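Local atomic coordinates of particle-associated lyase (Acinetobacter bacteriophage AP22, PDB entry 4Y9V), a protein that binds the capsular polysaccharide of Acinetobacter baumannii as a trimeric phage tailspike and probably cleaves it by a lyase reaction. Residues G305-D309 with L310-P314; S36-E39 with V40-L43; D476-I479 with G480-T483; V560-L563 with V564-S568. All blocks are in the same frame, centred on the assembly; numbering follows the deposited sequence. Where two conformers were deposited one is given.

Contact 1 of 4, residues G305-D309 with L310-P314; sequences GGDGD and LGCVP. With 49S (2-acetamido-2-deoxy-beta-D-mannopyranuronic acid), chain B; 49T (2-acetamido-2-deoxy-alpha-D-fucopyranose), chain C.
C312, at the end of the turn, points its side chain toward D307 and D309. Its CB lies between two carbonyl oxygens, 3.1 Å from D309 O and 3.4 Å from D307 O. With the sulfur anti to the carbonyl carbon (chi1 -73°), SG packs on the D309 backbone, 3.3 Å from D309 O and 3.4 Å from D309 N, and the D307 carboxylate is a looser neighbour. What closes the chain here is a type II beta turn from D309 to C312, in which C312 N donates to D309 O at 2.9 Å; G311 takes the positive phi (90°) such a turn needs. On the sugar side, G306 grips the mannuronic acid residue twice: G306 N donates to 49S O7 at 2.9 Å in a nearly straight bond (175°), and 49S O3 donates to G306 O at 2.8 Å. D307 CB comes within 3.2 Å of 49T O5, while its carboxylate pairs with R255, which also bridges D309. The loop leaves strand 302-305, carries G305 to G308 of the glycan pocket, and returns to strand 315-316, with L310 packed on strands 151-156 and 201-207.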
# COMPACT_ATOMS: atom_id res chain seq x y z
N GLY A 305 -7.61 -13.89 -16.67
CA GLY A 305 -8.52 -13.91 -17.80
C GLY A 305 -9.47 -15.10 -17.67
O GLY A 305 -10.31 -15.12 -16.80
N GLY A 306 -9.31 -16.08 -18.57
CA GLY A 306 -10.09 -17.29 -18.53
C GLY A 306 -10.67 -17.67 -19.89
O GLY A 306 -10.02 -17.42 -20.91
N ASP A 307 -11.79 -18.34 -19.84
CA ASP A 307 -12.36 -18.95 -21.05
C ASP A 307 -13.85 -18.64 -21.11
O ASP A 307 -14.32 -17.64 -20.59
CB ASP A 307 -11.91 -20.40 -21.22
CG ASP A 307 -12.49 -21.36 -20.21
OD1 ASP A 307 -12.05 -21.31 -19.05
OD2 ASP A 307 -13.41 -22.13 -20.54
N GLY A 308 -14.62 -19.50 -21.81
CA GLY A 308 -15.95 -19.17 -22.23
C GLY A 308 -17.01 -20.21 -21.98
O GLY A 308 -18.08 -20.13 -22.58
N ASP A 309 -16.78 -21.17 -21.10
CA ASP A 309 -17.82 -22.09 -20.75
C ASP A 309 -18.85 -21.42 -19.82
O ASP A 309 -18.59 -20.39 -19.21
CB ASP A 309 -17.23 -23.34 -20.09
CG ASP A 309 -16.46 -24.25 -21.02
OD1 ASP A 309 -16.38 -23.96 -22.25
OD2 ASP A 309 -15.90 -25.25 -20.50
N LEU A 310 -20.00 -22.07 -19.69
CA LEU A 310 -21.02 -21.66 -18.75
C LEU A 310 -20.40 -21.43 -17.37
O LEU A 310 -19.72 -22.31 -16.84
CB LEU A 310 -22.09 -22.77 -18.70
CG LEU A 310 -23.31 -22.47 -17.85
CD1 LEU A 310 -24.11 -21.35 -18.49
CD2 LEU A 310 -24.19 -23.70 -17.73
N GLY A 311 -20.67 -20.26 -16.78
CA GLY A 311 -20.12 -19.93 -15.47
C GLY A 311 -18.77 -19.23 -15.47
O GLY A 311 -18.28 -18.87 -14.39
N CYS A 312 -18.18 -19.04 -16.65
CA CYS A 312 -16.88 -18.37 -16.75
C CYS A 312 -17.06 -16.83 -16.67
O CYS A 312 -17.04 -16.11 -17.66
CB CYS A 312 -16.19 -18.79 -18.03
SG CYS A 312 -15.56 -20.50 -17.95
N VAL A 313 -17.26 -16.38 -15.44
CA VAL A 313 -17.53 -14.98 -15.12
C VAL A 313 -16.28 -14.12 -15.34
O VAL A 313 -15.15 -14.61 -15.33
CB VAL A 313 -17.98 -14.87 -13.65
CG1 VAL A 313 -19.32 -15.58 -13.44
CG2 VAL A 313 -16.93 -15.36 -12.68
N PRO A 314 -16.46 -12.79 -15.44
CA PRO A 314 -15.31 -11.88 -15.39
C PRO A 314 -14.51 -12.10 -14.10
O PRO A 314 -15.06 -12.46 -13.07
CB PRO A 314 -15.96 -10.50 -15.41
CG PRO A 314 -17.27 -10.72 -16.15
CD PRO A 314 -17.74 -12.08 -15.61
C8 49S B . -9.27 -14.38 -21.54
C7 49S B . -8.10 -15.34 -21.65
O7 49S B . -7.37 -15.58 -20.66
N2 49S B . -7.90 -15.89 -22.85
C2 49S B . -6.79 -16.78 -23.15
C3 49S B . -7.22 -18.24 -23.27
O3 49S B . -7.83 -18.70 -22.07
C1 49S B . -6.13 -16.35 -24.45
O1 49S B . -5.75 -15.01 -24.44
O5 49S B . -7.08 -16.47 -25.51
C5 49S B . -7.42 -17.85 -25.75
C6 49S B . -8.33 -17.91 -26.96
O6A 49S B . -9.26 -17.07 -27.06
O6B 49S B . -8.10 -18.82 -27.79
C4 49S B . -8.09 -18.45 -24.51
O4 49S B . -8.23 -19.82 -24.87
C1 49T C . -9.13 -20.62 -24.12
C2 49T C . -9.11 -22.01 -24.77
N2 49T C . -7.72 -22.43 -25.03
C7 49T C . -7.14 -23.38 -24.32
O7 49T C . -7.63 -23.93 -23.36
C8 49T C . -5.73 -23.75 -24.79
O5 49T C . -10.41 -20.11 -24.06
C5 49T C . -11.11 -20.02 -25.31
C6 49T C . -12.43 -19.31 -25.06
C4 49T C . -11.25 -21.42 -25.89
O4 49T C . -12.02 -22.21 -25.00
C3 49T C . -9.87 -22.00 -26.08
O3 49T C . -10.00 -23.39 -26.51

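Contact 2 of 4, residues S36-E39 with V40-L43; sequences SQQE and VNDL
Q37 and Q38 each reach one turn ahead along the helix, to N41 and D42, and their buried amides form the close-packed side of the contact. Q37 NE2 donates to N41 OD1 at 3.1 Å and 169°; N41 OD1 lies in the Q37 amide plane, but the donor stands above the carbonyl plane of N41, the two amides being turned 52° apart. The second link is amide to carboxylate: Q38 NE2 meets D42 OD1 at 2.9 Å, also from above the acceptor's plane. Both glutamines start with CG anti to the backbone N (chi1 -176° in Q37) and then bend at chi2, which turns each amide toward the next turn of the helix. Neighbouring subunits share these groups. Q37 OE1 accepts from N41 of the third subunit, and N41 ND2 correspondingly donates to Q37 of the second; Q38 NE2 also donates to D31 of the second subunit, and Q38 OE1 accepts from K32 N there. The buried amides are therefore satisfied across the trimer.

The opposite character belongs to E39 and D42, which are exposed. E39 and S36 form a capping box: E39 N donates to S36 OG at 3.1 Å, and S36 N returns a bond to E39 OE2 at 2.9 Å, fixing the helix start. Behind the cap, N41 N donates to Q37 O at 2.9 Å. Helix 37-42 thus stands just before strand 45-46, with Q37 packed against its own copies in both other subunits.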
# COMPACT_ATOMS: atom_id res chain seq x y z
N SER A 36 -7.81 -54.07 16.05
CA SER A 36 -6.74 -54.88 15.55
C SER A 36 -5.64 -54.02 14.94
O SER A 36 -5.84 -52.87 14.59
CB SER A 36 -7.21 -55.88 14.50
OG SER A 36 -7.42 -55.24 13.26
N GLN A 37 -4.47 -54.66 14.72
CA GLN A 37 -3.40 -53.94 14.03
C GLN A 37 -3.83 -53.59 12.61
O GLN A 37 -3.41 -52.53 12.10
CB GLN A 37 -2.12 -54.79 14.03
CG GLN A 37 -0.96 -54.06 13.42
CD GLN A 37 -0.59 -52.86 14.29
OE1 GLN A 37 -0.46 -53.00 15.51
NE2 GLN A 37 -0.39 -51.69 13.67
N GLN A 38 -4.61 -54.42 11.95
CA GLN A 38 -5.12 -54.04 10.63
C GLN A 38 -5.93 -52.76 10.71
O GLN A 38 -5.81 -51.88 9.86
CB GLN A 38 -5.94 -55.14 9.98
CG GLN A 38 -6.33 -54.82 8.55
CD GLN A 38 -5.13 -54.67 7.66
OE1 GLN A 38 -4.37 -55.64 7.47
NE2 GLN A 38 -4.91 -53.48 7.12
N GLU A 39 -6.78 -52.66 11.73
CA GLU A 39 -7.60 -51.45 11.91
C GLU A 39 -6.73 -50.24 12.21
O GLU A 39 -7.01 -49.14 11.74
CB GLU A 39 -8.63 -51.67 13.01
CG GLU A 39 -9.67 -52.72 12.66
CD GLU A 39 -10.64 -52.88 13.79
OE1 GLU A 39 -11.72 -52.25 13.77
OE2 GLU A 39 -10.33 -53.61 14.75
N VAL A 40 -5.64 -50.40 12.97
CA VAL A 40 -4.71 -49.29 13.17
C VAL A 40 -4.16 -48.89 11.80
O VAL A 40 -4.13 -47.70 11.46
CB VAL A 40 -3.57 -49.66 14.14
CG1 VAL A 40 -2.53 -48.56 14.18
CG2 VAL A 40 -4.08 -49.98 15.55
N ASN A 41 -3.66 -49.84 11.06
CA ASN A 41 -3.08 -49.57 9.74
C ASN A 41 -4.07 -48.84 8.84
O ASN A 41 -3.68 -47.96 8.08
CB ASN A 41 -2.62 -50.86 9.07
CG ASN A 41 -1.48 -51.60 9.77
OD1 ASN A 41 -0.88 -51.11 10.71
ND2 ASN A 41 -1.21 -52.79 9.27
N ASP A 42 -5.31 -49.25 8.87
CA ASP A 42 -6.36 -48.72 7.99
C ASP A 42 -6.62 -47.23 8.23
O ASP A 42 -7.22 -46.59 7.37
CB ASP A 42 -7.65 -49.49 8.21
CG ASP A 42 -7.71 -50.92 7.72
OD1 ASP A 42 -6.84 -51.31 6.91
OD2 ASP A 42 -8.62 -51.65 8.19
N LEU A 43 -6.20 -46.69 9.37
CA LEU A 43 -6.39 -45.27 9.66
C LEU A 43 -5.53 -44.38 8.78
O LEU A 43 -5.82 -43.17 8.72
CB LEU A 43 -6.15 -44.99 11.14
CG LEU A 43 -7.18 -45.65 12.07
CD1 LEU A 43 -6.66 -45.64 13.48
CD2 LEU A 43 -8.52 -44.99 11.95

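Contact 3 of 4, residues D476-I479 with G480-T483; sequences DGTI and GRYT
D476 meets the edge of the R481 guanidinium in a side-on salt bridge, two nitrogens on two oxygens. R481 NH2 donates to D476 OD1 at 2.8 Å, on the syn lone pair of that oxygen, and R481 NE donates to D476 OD2 at 2.9 Å and 172°. The carboxylate and guanidinium planes lie only 24° apart, so the pair is nearly coplanar. D476 OD2 also accepts from Y482 N at 2.8 Å, on its anti side; the two donors reach it from opposite faces of the carboxylate plane. Two strong bonds on one oxygen, beside a guanidinium, would probably favour the charged form of D476.

Further out, an R481 chain extended as far as CD and bent at chi3 (69°) brings NE and NH2 alongside the acid. Y482 CE2 lies 3.4 Å above one face of the guanidinium, offset toward its rim. T478 CB packs 3.7 Å from R481 CB, and R481 N donates to T478 O at 3.1 Å. The outer shell is the loop after strand 435-441: R481 NH1 and NH2 bond to the backbone carbonyls of N443 and S442, and Y482 OH to N446. The arrangement is a salt-bridged connecting loop between strands 470-476 and 486-496 of the pectin lyase-like beta-helix.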
# COMPACT_ATOMS: atom_id res chain seq x y z
N ASP A 476 -8.42 11.01 -32.02
CA ASP A 476 -8.85 10.01 -33.00
C ASP A 476 -7.64 9.52 -33.81
O ASP A 476 -6.61 10.18 -33.88
CB ASP A 476 -9.93 10.59 -33.90
CG ASP A 476 -10.73 9.56 -34.68
OD1 ASP A 476 -10.64 8.33 -34.36
OD2 ASP A 476 -11.45 9.97 -35.64
N GLY A 477 -7.82 8.38 -34.45
CA GLY A 477 -6.79 7.79 -35.26
C GLY A 477 -6.55 8.52 -36.59
O GLY A 477 -5.47 8.35 -37.19
N THR A 478 -7.53 9.28 -37.03
CA THR A 478 -7.44 10.19 -38.16
C THR A 478 -7.76 11.55 -37.59
O THR A 478 -8.86 11.77 -37.06
CB THR A 478 -8.42 9.82 -39.28
OG1 THR A 478 -8.01 8.59 -39.88
CG2 THR A 478 -8.41 10.89 -40.36
N ILE A 479 -6.80 12.48 -37.67
CA ILE A 479 -7.03 13.80 -37.10
C ILE A 479 -8.12 14.51 -37.88
O ILE A 479 -8.06 14.60 -39.14
CB ILE A 479 -5.74 14.66 -37.16
CG1 ILE A 479 -4.48 13.96 -36.72
CG2 ILE A 479 -6.01 15.99 -36.48
CD1 ILE A 479 -4.62 13.50 -35.34
N GLY A 480 -9.16 14.96 -37.21
CA GLY A 480 -10.27 15.63 -37.85
C GLY A 480 -11.38 14.73 -38.32
O GLY A 480 -12.37 15.24 -38.87
N ARG A 481 -11.30 13.44 -38.10
CA ARG A 481 -12.38 12.53 -38.46
C ARG A 481 -13.48 12.63 -37.44
O ARG A 481 -14.52 13.23 -37.69
CB ARG A 481 -11.84 11.10 -38.65
CG ARG A 481 -12.94 10.09 -38.96
CD ARG A 481 -12.43 8.68 -39.10
NE ARG A 481 -11.98 8.17 -37.80
CZ ARG A 481 -11.90 6.86 -37.51
NH1 ARG A 481 -12.19 5.95 -38.42
NH2 ARG A 481 -11.57 6.52 -36.25
N TYR A 482 -13.25 12.10 -36.21
CA TYR A 482 -14.15 12.29 -35.10
C TYR A 482 -13.41 13.02 -34.00
O TYR A 482 -12.20 12.92 -33.84
CB TYR A 482 -14.65 10.92 -34.52
CG TYR A 482 -15.30 10.06 -35.57
CD1 TYR A 482 -16.47 10.44 -36.20
CD2 TYR A 482 -14.73 8.85 -35.99
CE1 TYR A 482 -17.07 9.68 -37.18
CE2 TYR A 482 -15.29 8.07 -36.97
CZ TYR A 482 -16.46 8.50 -37.57
OH TYR A 482 -17.09 7.79 -38.58
N THR A 483 -14.20 13.71 -33.16
CA THR A 483 -13.71 14.13 -31.85
C THR A 483 -13.85 12.96 -30.89
O THR A 483 -14.93 12.35 -30.80
CB THR A 483 -14.52 15.34 -31.36
OG1 THR A 483 -14.18 16.43 -32.23
CG2 THR A 483 -14.18 15.70 -29.95

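Contact 4 of 4, residues V560-L563 with V564-S568; sequences VGNL and VGSAS
A type II beta turn from L563 to S566 reverses the chain, with S566 N donating to L563 O at 3.3 Å, a long bond whose donor stands 38° out of the carbonyl plane, and with G565 at positive phi. N562 carries the side-chain part. Its CG is anti to the backbone N (chi1 -161°), which swings the amide across the mouth of the turn toward S566 and A567. There N562 OD1 rests 3.3 Å from S566 CB, and N562 ND2 makes a weak bond to A567 O at 2.8 Å, bent to 126°. ND2 is held more firmly by the carbonyl of S591 in the second subunit, so the amide has partners on two chains. One water donates to N562 OD1 at 3.1 Å and, in one of the two conformers of S566, also reaches its OG. A second water lies within hydrogen-bonding distance of L563 O and S566 O, though its protons cannot serve every acceptor near it. V564 is exposed on the turn, where it packs on A553 of the second subunit. Strand 555-561 runs into this turn beside strand 613-623, against which L563 packs through T613 and N615, and the loop goes on toward strand 586-594.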
# COMPACT_ATOMS: atom_id res chain seq x y z
N VAL A 560 4.73 43.96 -10.67
CA VAL A 560 5.99 44.72 -10.66
C VAL A 560 6.44 44.91 -9.22
O VAL A 560 5.62 45.12 -8.31
CB VAL A 560 5.78 46.04 -11.43
CG1 VAL A 560 4.76 46.96 -10.83
CG2 VAL A 560 7.10 46.77 -11.63
N GLY A 561 7.75 44.85 -8.99
CA GLY A 561 8.23 45.02 -7.65
C GLY A 561 9.70 45.31 -7.57
O GLY A 561 10.46 45.26 -8.54
N ASN A 562 10.12 45.62 -6.34
CA ASN A 562 11.49 46.01 -6.04
C ASN A 562 12.43 44.81 -6.06
O ASN A 562 12.02 43.65 -5.94
CB ASN A 562 11.46 46.67 -4.67
CG ASN A 562 12.65 47.54 -4.35
OD1 ASN A 562 13.54 47.78 -5.17
ND2 ASN A 562 12.59 48.08 -3.14
N LEU A 563 13.71 45.12 -6.21
CA LEU A 563 14.79 44.16 -6.12
C LEU A 563 15.08 43.76 -4.67
O LEU A 563 15.03 44.62 -3.77
CB LEU A 563 16.10 44.78 -6.66
CG LEU A 563 16.08 45.26 -8.10
CD1 LEU A 563 17.39 45.95 -8.40
CD2 LEU A 563 15.78 44.14 -9.08
N VAL A 564 15.48 42.53 -4.44
CA VAL A 564 15.98 42.16 -3.12
C VAL A 564 17.16 43.04 -2.79
O VAL A 564 17.98 43.42 -3.66
CB VAL A 564 16.36 40.65 -3.08
CG1 VAL A 564 17.56 40.29 -3.93
CG2 VAL A 564 16.56 40.21 -1.63
N GLY A 565 17.31 43.41 -1.52
CA GLY A 565 18.44 44.21 -1.10
C GLY A 565 18.24 45.71 -1.21
O GLY A 565 19.14 46.46 -0.86
N SER A 566 17.10 46.15 -1.73
CA SER A 566 16.76 47.55 -1.82
C SER A 566 15.68 47.91 -0.82
O SER A 566 14.79 47.11 -0.49
CB SER A 566 16.27 47.87 -3.24
OG SER A 566 17.34 47.85 -4.17
N ALA A 567 15.72 49.13 -0.34
CA ALA A 567 14.77 49.65 0.64
C ALA A 567 13.39 49.78 -0.01
O ALA A 567 13.22 49.96 -1.22
CB ALA A 567 15.21 51.02 1.12
N SER A 568 12.38 49.76 0.84
CA SER A 568 10.99 49.82 0.40
C SER A 568 10.78 50.99 -0.57
O SER A 568 11.12 52.15 -0.26
CB SER A 568 10.04 50.03 1.58
OG SER A 568 10.03 48.90 2.43
O HOH W 1 16.14 49.10 -6.32
O HOH W 2 13.24 44.99 -1.71

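How the contacts relate
Followed from the N terminus, the four contacts come in series; each is a local closure within one continuous segment, and none nests in or crosses another. Contact 2 starts helix 37-42 in the N-terminal region, where the three subunits meet. Contact 1 closes the loop between strands 302-305 and 315-316 at the glycan pocket, its centre about 46 Å from that of contact 2. Contact 3 shapes a later loop in the same pectin lyase-like region, about 35 Å between centres from contact 1. Contact 4 turns the chain after strand 555-561 in the C-terminal Ig-like region, and its centre lies about 100 Å from that of contact 2. Contacts 2 and 4 both touch the second subunit.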